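PDB 5WIX: p-47 protein from Clostridium botulinum E1 str. 'BoNT E Beluga', which is of unknown function but has the tubular, BPI-like TULIP fold, which in some relatives binds lipids, so a role in lipid binding is possible but unproven. Local coordinates for residues M62-D65 and N66-I69; K377-G380 and N381-K385; A396-F399 and T400-I403. One frame throughout, in Å; residues are numbered along the deposited sequence.

Overall arrangement
The three contacts are local ones, strung along an elongated single chain with a BPI-like TULIP fold. Contact 1 lies at a bulge in strand 58-70 of an antiparallel sheet that includes strands 48-53 and 78-85. Contact 2 belongs to helix 370-390, which packs on another large antiparallel sheet, built from strands such as 293-307 and 348-363. These two sit on opposite sides of the chain's centre, their own centres about 71 Å apart. Contact 3 follows at the start of helix 399-403; its centre is about 37 Å from that of either other contact. After helix 370-390 the chain thus returns to the middle of the molecule, where helix 399-403 packs on strands 414-422 and 426-432.

Contact 1: M62-D65 and N66-I69; sequences MIFD and NWEI
An edge-to-face aromatic pair between Phe64 and Trp67 spans a classic beta bulge in strand 58-70, the strand shared by the hairpins with strands 48-53 and 78-85. Asp65 and Asn66 both face Phe83 of the neighbouring strand and form backbone hydrogen bonds with it, and the chain turns a corner at Asp65. Phe64 and Trp67 meet across this irregularity. The indole presents its edge to the phenyl face, with Phe64 CG in the indole plane. The phenyl ring and the five-membered ring of Trp67 stand at 76° to each other, their centroids 4.7 Å apart. Two points of the indole edge do the touching: Trp67 NE1 lies over the Phe64 face near CD1, and Trp67 CZ2 comes over the ring centre, 4.0 Å from Phe64 CZ. In Trp67, CG lies anti to the carbonyl carbon (chi1 -59°), and with chi2 at 10° the indole extends back along the strand toward Phe64. Phe49 makes a further edge-to-face pair with Phe64. Ile80 and Ile42 of helix 31-42 touch the indole, whereas Phe64 is covered by Ile82, Ile47 and Phe162; both residues are buried. With its N-H edge turned to the phenyl face, Trp67 probably gains a favourable electrostatic interaction with the ring's pi electrons in addition to apolar packing.

Contact 2: K377-G380 and N381-K385; sequences KSVG and NWSLK
Ser383 folds its hydroxyl back onto the preceding turn of helix 370-390, where OG donates to Val379 O at 3.0 Å. The rotamer that permits this has OG anti to the carbonyl carbon and beside the backbone N (chi1 -74°). Ser383 N donates to the same carbonyl oxygen at 2.9 Å, and the two donors arrive from opposite faces of the carbonyl plane: the hydroxyl stands 38° out of it, the amide less. The proton of this buried hydroxyl is thereby used within the helix.

The amide bond is one of the i to i-4 bonds of an alpha-helix, continued by Asn381 N to Lys377 O and by Leu384 N to Gly380 O; the hydroxyl bond is added to them. The helix lies against the sheet of the BPI-like fold that includes strands 293-307 and 328-343. Ser383 and Val379 face that sheet, meeting Pro297 and Tyr295 respectively, and Leu384 reaches Leu332 and Met359.

Lys377, Asn381 and Trp382 lie on less buried sides of the helix. Lys377 has CG anti to the backbone N (chi1 153°) and runs out extended until a bend at chi4. It crosses the Asn381 amide at an angle, with Lys377 CG 3.8 Å and CE 3.9 Å from Asn381 ND2. Trp382 turns the pyrrole edge of its indole back toward Ser378, bringing NE1 near Ser378 OG, though the exact placing is doubtful. Val290 of strand 288-290 touches both Ser378 and Trp382.

Contact 3: A396-F399 and T400-I403; sequences ANNF and TDII
Phe399 O accepts from Ile403 N at 2.8 Å, with an N-H...O angle of 159° and the donor nearly in line with the carbonyl bond. The preceding carbonyl, Asn398 O, takes Ile402 N at 3.1 Å in its own plane, so two successive backbone bonds open helix 399-403. Asn398 is the N-cap of this helix. Its CG is anti to the backbone N (chi1 -175°), which swings the amide over the first turn and lets OD1 accept a weak capping bond from Asp401 N at 3.3 Å. The same amide stacks on the Asp401 carboxylate, the two planes 27° apart, with Asn398 ND2 3.2 Å from Asp401 CG. A carboxylate near the start of a helix is probably also favoured by the helix dipole.

On the buried side, Phe399 and Ile402 lie side by side and point the same way, Phe399 CD1 being 3.9 Å from Ile402 CD1. Ile402 CD1 also lies 4.1 Å from Asn397 ND2, while Asn397 CB rests over one face of the Phe399 ring, toward its rim. Ile428 of strand 426-432 touches Phe399, Ile402 and Ile403, and Ile420 of strand 414-422 also meets Phe399.

Contact 1: M62-D65 and N66-I69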
ATOM      1  N   MET A  62      -4.972  28.825  27.364  1.00125.09           N
ATOM      2  CA  MET A  62      -5.290  27.396  27.406  1.00120.13           C
ATOM      3  C   MET A  62      -4.061  26.505  27.634  1.00127.10           C
ATOM      4  O   MET A  62      -3.112  26.527  26.845  1.00131.47           O
ATOM      5  CB  MET A  62      -5.986  26.972  26.106  1.00105.67           C
ATOM      6  CG  MET A  62      -7.499  27.091  26.125  1.00 95.09           C
ATOM      7  SD  MET A  62      -8.282  26.516  24.596  1.00100.32           S
ATOM      8  CE  MET A  62      -7.721  27.728  23.389  1.00 91.65           C
ATOM      9  N   ILE A  63      -4.085  25.708  28.699  1.00122.38           N
ATOM     10  CA  ILE A  63      -3.016  24.738  28.939  1.00122.16           C
ATOM     11  C   ILE A  63      -3.538  23.313  28.791  1.00122.04           C
ATOM     12  O   ILE A  63      -4.481  22.903  29.477  1.00117.24           O
ATOM     13  CB  ILE A  63      -2.378  24.912  30.329  1.00128.26           C
ATOM     14  CG1 ILE A  63      -1.446  26.128  30.334  1.00133.96           C
ATOM     15  CG2 ILE A  63      -1.606  23.659  30.723  1.00120.85           C
ATOM     16  CD1 ILE A  63      -0.771  26.397  31.676  1.00136.79           C
ATOM     17  N   PHE A  64      -2.897  22.560  27.900  1.00126.66           N
ATOM     18  CA  PHE A  64      -3.446  21.297  27.425  1.00121.88           C
ATOM     19  C   PHE A  64      -3.010  20.048  28.182  1.00116.20           C
ATOM     20  O   PHE A  64      -1.827  19.855  28.470  1.00117.13           O
ATOM     21  CB  PHE A  64      -3.094  21.120  25.956  1.00118.74           C
ATOM     22  CG  PHE A  64      -3.759  22.108  25.055  1.00120.80           C
ATOM     23  CD1 PHE A  64      -5.107  21.996  24.754  1.00120.83           C
ATOM     24  CD2 PHE A  64      -3.038  23.151  24.506  1.00119.09           C
ATOM     25  CE1 PHE A  64      -5.714  22.906  23.922  1.00122.63           C
ATOM     26  CE2 PHE A  64      -3.642  24.059  23.670  1.00120.19           C
ATOM     27  CZ  PHE A  64      -4.982  23.939  23.379  1.00123.61           C
ATOM     28  N   ASP A  65      -3.999  19.202  28.470  1.00116.00           N
ATOM     29  CA  ASP A  65      -3.802  17.890  29.082  1.00124.77           C
ATOM     30  C   ASP A  65      -3.502  16.810  28.023  1.00126.94           C
ATOM     31  O   ASP A  65      -2.494  16.105  28.100  1.00120.83           O
ATOM     32  CB  ASP A  65      -5.049  17.514  29.895  1.00136.69           C
ATOM     33  CG  ASP A  65      -4.879  16.223  30.677  1.00153.85           C
ATOM     34  OD1 ASP A  65      -3.898  16.114  31.441  1.00163.69           O
ATOM     35  OD2 ASP A  65      -5.732  15.318  30.530  1.00157.44           O
ATOM     36  N   ASN A  66      -4.380  16.699  27.029  1.00133.79           N
ATOM     37  CA  ASN A  66      -4.264  15.683  25.989  1.00128.12           C
ATOM     38  C   ASN A  66      -5.104  16.042  24.763  1.00123.73           C
ATOM     39  O   ASN A  66      -6.111  16.750  24.887  1.00129.34           O
ATOM     40  CB  ASN A  66      -4.701  14.321  26.533  1.00129.09           C
ATOM     41  CG  ASN A  66      -4.340  13.179  25.603  1.00133.40           C
ATOM     42  OD1 ASN A  66      -3.292  13.199  24.954  1.00131.78           O
ATOM     43  ND2 ASN A  66      -5.214  12.179  25.528  1.00135.92           N
ATOM     44  N   TRP A  67      -4.682  15.583  23.581  1.00107.10           N
ATOM     45  CA  TRP A  67      -5.553  15.602  22.398  1.00 90.67           C
ATOM     46  C   TRP A  67      -5.781  14.162  21.946  1.00 95.56           C
ATOM     47  O   TRP A  67      -4.899  13.303  22.075  1.00108.63           O
ATOM     48  CB  TRP A  67      -4.975  16.424  21.239  1.00 84.98           C
ATOM     49  CG  TRP A  67      -4.694  17.862  21.540  1.00 91.41           C
ATOM     50  CD1 TRP A  67      -4.720  18.463  22.758  1.00108.58           C
ATOM     51  CD2 TRP A  67      -4.331  18.877  20.601  1.00 85.98           C
ATOM     52  NE1 TRP A  67      -4.399  19.790  22.641  1.00117.12           N
ATOM     53  CE2 TRP A  67      -4.151  20.074  21.320  1.00102.09           C
ATOM     54  CE3 TRP A  67      -4.137  18.902  19.221  1.00 88.99           C
ATOM     55  CZ2 TRP A  67      -3.796  21.270  20.716  1.00101.14           C
ATOM     56  CZ3 TRP A  67      -3.777  20.090  18.617  1.00 91.91           C
ATOM     57  CH2 TRP A  67      -3.611  21.255  19.365  1.00 99.40           C
ATOM     58  N   GLU A  68      -6.964  13.904  21.405  1.00 92.20           N
ATOM     59  CA  GLU A  68      -7.371  12.539  21.111  1.00 98.49           C
ATOM     60  C   GLU A  68      -8.215  12.515  19.852  1.00 99.52           C
ATOM     61  O   GLU A  68      -9.336  13.032  19.824  1.00102.17           O
ATOM     62  CB  GLU A  68      -8.140  11.946  22.296  1.00114.06           C
ATOM     63  CG  GLU A  68      -8.636  10.525  22.115  1.00107.94           C
ATOM     64  CD  GLU A  68      -9.472  10.070  23.300  1.00113.47           C
ATOM     65  OE1 GLU A  68      -9.074  10.354  24.453  1.00109.48           O
ATOM     66  OE2 GLU A  68     -10.534   9.451  23.076  1.00114.90           O
ATOM     67  N   ILE A  69      -7.652  11.930  18.804  1.00 96.72           N
ATOM     68  CA  ILE A  69      -8.325  11.834  17.518  1.00 95.67           C
ATOM     69  C   ILE A  69      -9.499  10.864  17.642  1.00 87.64           C
ATOM     70  O   ILE A  69      -9.386   9.834  18.325  1.00 78.39           O
ATOM     71  CB  ILE A  69      -7.334  11.376  16.436  1.00 90.22           C
ATOM     72  CG1 ILE A  69      -6.028  12.153  16.597  1.00 93.54           C
ATOM     73  CG2 ILE A  69      -7.919  11.554  15.040  1.00 72.27           C
ATOM     74  CD1 ILE A  69      -4.880  11.586  15.815  1.00104.63           C
TER

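Contact 2: K377-G380 and N381-K385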
ATOM      1  N   LYS A 377       7.845 -37.176 -28.311  1.00 88.35           N
ATOM      2  CA  LYS A 377       6.971 -37.293 -27.152  1.00 95.46           C
ATOM      3  C   LYS A 377       7.786 -37.112 -25.880  1.00 88.80           C
ATOM      4  O   LYS A 377       7.350 -36.455 -24.928  1.00 86.20           O
ATOM      5  CB  LYS A 377       6.243 -38.645 -27.135  1.00103.08           C
ATOM      6  CG  LYS A 377       5.847 -39.122 -25.739  1.00100.68           C
ATOM      7  CD  LYS A 377       4.824 -40.255 -25.768  1.00122.06           C
ATOM      8  CE  LYS A 377       4.521 -40.768 -24.352  1.00130.30           C
ATOM      9  NZ  LYS A 377       3.106 -41.231 -24.155  1.00117.69           N
ATOM     10  N   SER A 378       8.988 -37.671 -25.868  1.00 76.79           N
ATOM     11  CA  SER A 378       9.758 -37.660 -24.638  1.00 86.53           C
ATOM     12  C   SER A 378      10.396 -36.291 -24.373  1.00 89.85           C
ATOM     13  O   SER A 378      10.433 -35.842 -23.236  1.00 93.04           O
ATOM     14  CB  SER A 378      10.816 -38.759 -24.665  1.00 89.41           C
ATOM     15  OG  SER A 378      11.419 -38.894 -23.391  1.00101.20           O
ATOM     16  N   VAL A 379      10.867 -35.608 -25.412  1.00 86.28           N
ATOM     17  CA  VAL A 379      11.410 -34.261 -25.225  1.00 84.69           C
ATOM     18  C   VAL A 379      10.283 -33.278 -24.862  1.00 90.59           C
ATOM     19  O   VAL A 379      10.453 -32.402 -23.999  1.00 76.70           O
ATOM     20  CB  VAL A 379      12.173 -33.782 -26.485  1.00 79.14           C
ATOM     21  CG1 VAL A 379      12.616 -32.340 -26.339  1.00 70.36           C
ATOM     22  CG2 VAL A 379      13.387 -34.654 -26.698  1.00 69.51           C
ATOM     23  N   GLY A 380       9.130 -33.451 -25.508  1.00 97.75           N
ATOM     24  CA  GLY A 380       7.937 -32.683 -25.192  1.00 95.50           C
ATOM     25  C   GLY A 380       7.588 -32.758 -23.719  1.00 88.63           C
ATOM     26  O   GLY A 380       7.499 -31.726 -23.044  1.00 91.15           O
ATOM     27  N   ASN A 381       7.420 -33.979 -23.212  1.00 86.10           N
ATOM     28  CA  ASN A 381       7.030 -34.188 -21.811  1.00 77.33           C
ATOM     29  C   ASN A 381       8.090 -33.708 -20.828  1.00 75.66           C
ATOM     30  O   ASN A 381       7.781 -33.329 -19.708  1.00 88.48           O
ATOM     31  CB  ASN A 381       6.722 -35.667 -21.547  1.00 82.98           C
ATOM     32  CG  ASN A 381       5.405 -36.116 -22.174  1.00 95.79           C
ATOM     33  OD1 ASN A 381       4.505 -35.306 -22.409  1.00100.86           O
ATOM     34  ND2 ASN A 381       5.287 -37.416 -22.444  1.00 97.94           N
ATOM     35  N   TRP A 382       9.345 -33.707 -21.245  1.00 76.66           N
ATOM     36  CA  TRP A 382      10.404 -33.204 -20.372  1.00 77.08           C
ATOM     37  C   TRP A 382      10.385 -31.682 -20.306  1.00 71.65           C
ATOM     38  O   TRP A 382      10.708 -31.080 -19.272  1.00 61.77           O
ATOM     39  CB  TRP A 382      11.771 -33.697 -20.852  1.00 85.95           C
ATOM     40  CG  TRP A 382      12.039 -35.084 -20.409  1.00 83.50           C
ATOM     41  CD1 TRP A 382      12.175 -36.188 -21.191  1.00 86.95           C
ATOM     42  CD2 TRP A 382      12.173 -35.522 -19.063  1.00 86.23           C
ATOM     43  NE1 TRP A 382      12.392 -37.295 -20.411  1.00 92.91           N
ATOM     44  CE2 TRP A 382      12.395 -36.908 -19.096  1.00 84.76           C
ATOM     45  CE3 TRP A 382      12.134 -34.873 -17.829  1.00102.28           C
ATOM     46  CZ2 TRP A 382      12.575 -37.659 -17.942  1.00 85.37           C
ATOM     47  CZ3 TRP A 382      12.315 -35.618 -16.683  1.00101.70           C
ATOM     48  CH2 TRP A 382      12.535 -36.998 -16.747  1.00 92.21           C
ATOM     49  N   SER A 383      10.007 -31.076 -21.430  1.00 70.65           N
ATOM     50  CA  SER A 383      10.017 -29.631 -21.563  1.00 72.80           C
ATOM     51  C   SER A 383       8.883 -29.038 -20.758  1.00 79.87           C
ATOM     52  O   SER A 383       9.067 -28.037 -20.063  1.00 91.72           O
ATOM     53  CB  SER A 383       9.909 -29.227 -23.036  1.00 76.39           C
ATOM     54  OG  SER A 383      11.135 -29.470 -23.726  1.00 66.45           O
ATOM     55  N   LEU A 384       7.717 -29.674 -20.843  1.00 82.72           N
ATOM     56  CA  LEU A 384       6.539 -29.214 -20.112  1.00 76.06           C
ATOM     57  C   LEU A 384       6.833 -29.184 -18.611  1.00 79.16           C
ATOM     58  O   LEU A 384       6.504 -28.210 -17.908  1.00 73.70           O
ATOM     59  CB  LEU A 384       5.337 -30.106 -20.418  1.00 66.10           C
ATOM     60  CG  LEU A 384       4.710 -29.888 -21.802  1.00 78.48           C
ATOM     61  CD1 LEU A 384       3.536 -30.837 -22.070  1.00 75.38           C
ATOM     62  CD2 LEU A 384       4.267 -28.434 -21.953  1.00 82.50           C
ATOM     63  N   LYS A 385       7.481 -30.240 -18.131  1.00 67.70           N
ATOM     64  CA  LYS A 385       7.877 -30.292 -16.734  1.00 64.19           C
ATOM     65  C   LYS A 385       8.760 -29.101 -16.427  1.00 67.84           C
ATOM     66  O   LYS A 385       8.509 -28.376 -15.469  1.00 83.49           O
ATOM     67  CB  LYS A 385       8.569 -31.624 -16.417  1.00 50.73           C
ATOM     68  CG  LYS A 385       7.595 -32.811 -16.567  1.00 77.00           C
ATOM     69  CD  LYS A 385       8.198 -34.167 -16.186  1.00 74.36           C
ATOM     70  CE  LYS A 385       7.141 -35.286 -16.262  1.00 74.20           C
ATOM     71  NZ  LYS A 385       7.701 -36.624 -15.885  1.00 73.35           N
TER

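Contact 3: A396-F399 and T400-I403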
ATOM      1  N   ALA A 396      12.020 -12.371  -3.374  1.00 58.58           N
ATOM      2  CA  ALA A 396      13.222 -12.098  -2.577  1.00 68.92           C
ATOM      3  C   ALA A 396      13.231 -10.700  -1.977  1.00 70.71           C
ATOM      4  O   ALA A 396      14.210 -10.290  -1.327  1.00 56.62           O
ATOM      5  CB  ALA A 396      14.468 -12.309  -3.428  1.00 63.77           C
ATOM      6  N   ASN A 397      12.140  -9.972  -2.200  1.00 70.88           N
ATOM      7  CA  ASN A 397      11.975  -8.656  -1.611  1.00 60.14           C
ATOM      8  C   ASN A 397      12.120  -8.658  -0.114  1.00 60.79           C
ATOM      9  O   ASN A 397      11.936  -9.690   0.549  1.00 61.93           O
ATOM     10  CB  ASN A 397      10.635  -8.097  -1.993  1.00 56.58           C
ATOM     11  CG  ASN A 397      10.481  -8.009  -3.489  1.00 75.47           C
ATOM     12  OD1 ASN A 397      10.304  -9.028  -4.159  1.00 68.18           O
ATOM     13  ND2 ASN A 397      10.592  -6.796  -4.033  1.00 89.30           N
ATOM     14  N   ASN A 398      12.526  -7.507   0.407  1.00 70.15           N
ATOM     15  CA  ASN A 398      12.487  -7.269   1.833  1.00 84.09           C
ATOM     16  C   ASN A 398      11.222  -6.467   2.107  1.00 91.54           C
ATOM     17  O   ASN A 398      11.184  -5.264   1.860  1.00 98.11           O
ATOM     18  CB  ASN A 398      13.728  -6.525   2.298  1.00 86.13           C
ATOM     19  CG  ASN A 398      13.779  -6.370   3.801  1.00101.27           C
ATOM     20  OD1 ASN A 398      12.794  -6.638   4.497  1.00110.76           O
ATOM     21  ND2 ASN A 398      14.933  -5.950   4.320  1.00104.96           N
ATOM     22  N   PHE A 399      10.180  -7.132   2.589  1.00 76.50           N
ATOM     23  CA  PHE A 399       8.894  -6.461   2.735  1.00 84.75           C
ATOM     24  C   PHE A 399       8.897  -5.457   3.870  1.00 85.30           C
ATOM     25  O   PHE A 399       8.213  -4.434   3.806  1.00100.45           O
ATOM     26  CB  PHE A 399       7.787  -7.482   2.939  1.00 79.38           C
ATOM     27  CG  PHE A 399       7.591  -8.361   1.756  1.00 77.86           C
ATOM     28  CD1 PHE A 399       7.021  -7.853   0.602  1.00 71.03           C
ATOM     29  CD2 PHE A 399       8.012  -9.684   1.782  1.00 70.41           C
ATOM     30  CE1 PHE A 399       6.838  -8.649  -0.486  1.00 66.60           C
ATOM     31  CE2 PHE A 399       7.827 -10.490   0.693  1.00 62.42           C
ATOM     32  CZ  PHE A 399       7.250  -9.979  -0.443  1.00 63.39           C
ATOM     33  N   THR A 400       9.685  -5.735   4.896  1.00 68.20           N
ATOM     34  CA  THR A 400       9.903  -4.743   5.936  1.00 73.39           C
ATOM     35  C   THR A 400      10.469  -3.461   5.325  1.00 92.13           C
ATOM     36  O   THR A 400      10.079  -2.356   5.713  1.00 95.40           O
ATOM     37  CB  THR A 400      10.860  -5.253   7.004  1.00 71.68           C
ATOM     38  OG1 THR A 400      10.319  -6.434   7.614  1.00 79.90           O
ATOM     39  CG2 THR A 400      11.082  -4.187   8.047  1.00 69.97           C
ATOM     40  N   ASP A 401      11.379  -3.617   4.360  1.00 82.82           N
ATOM     41  CA  ASP A 401      11.936  -2.460   3.670  1.00 76.80           C
ATOM     42  C   ASP A 401      10.817  -1.734   2.922  1.00 75.56           C
ATOM     43  O   ASP A 401      10.765  -0.497   2.904  1.00 79.94           O
ATOM     44  CB  ASP A 401      13.056  -2.877   2.711  1.00 91.87           C
ATOM     45  CG  ASP A 401      14.412  -2.973   3.391  1.00104.50           C
ATOM     46  OD1 ASP A 401      14.488  -2.771   4.621  1.00103.09           O
ATOM     47  OD2 ASP A 401      15.408  -3.256   2.686  1.00112.20           O
ATOM     48  N   ILE A 402       9.911  -2.517   2.335  1.00 76.99           N
ATOM     49  CA  ILE A 402       8.835  -1.976   1.506  1.00 77.53           C
ATOM     50  C   ILE A 402       7.808  -1.200   2.313  1.00 85.00           C
ATOM     51  O   ILE A 402       7.400  -0.119   1.910  1.00100.01           O
ATOM     52  CB  ILE A 402       8.102  -3.086   0.725  1.00 70.51           C
ATOM     53  CG1 ILE A 402       8.880  -3.442  -0.548  1.00 66.33           C
ATOM     54  CG2 ILE A 402       6.672  -2.649   0.366  1.00 62.20           C
ATOM     55  CD1 ILE A 402       8.341  -4.681  -1.279  1.00 55.03           C
ATOM     56  N   ILE A 403       7.380  -1.737   3.447  1.00 86.48           N
ATOM     57  CA  ILE A 403       6.349  -1.033   4.175  1.00 91.80           C
ATOM     58  C   ILE A 403       6.964   0.278   4.687  1.00 95.66           C
ATOM     59  O   ILE A 403       6.341   1.335   4.584  1.00106.40           O
ATOM     60  CB  ILE A 403       5.728  -1.897   5.314  1.00 78.49           C
ATOM     61  CG1 ILE A 403       4.415  -1.271   5.795  1.00 70.82           C
ATOM     62  CG2 ILE A 403       6.704  -2.122   6.469  1.00 76.24           C
ATOM     63  CD1 ILE A 403       3.537  -2.230   6.564  1.00 65.48           C
TER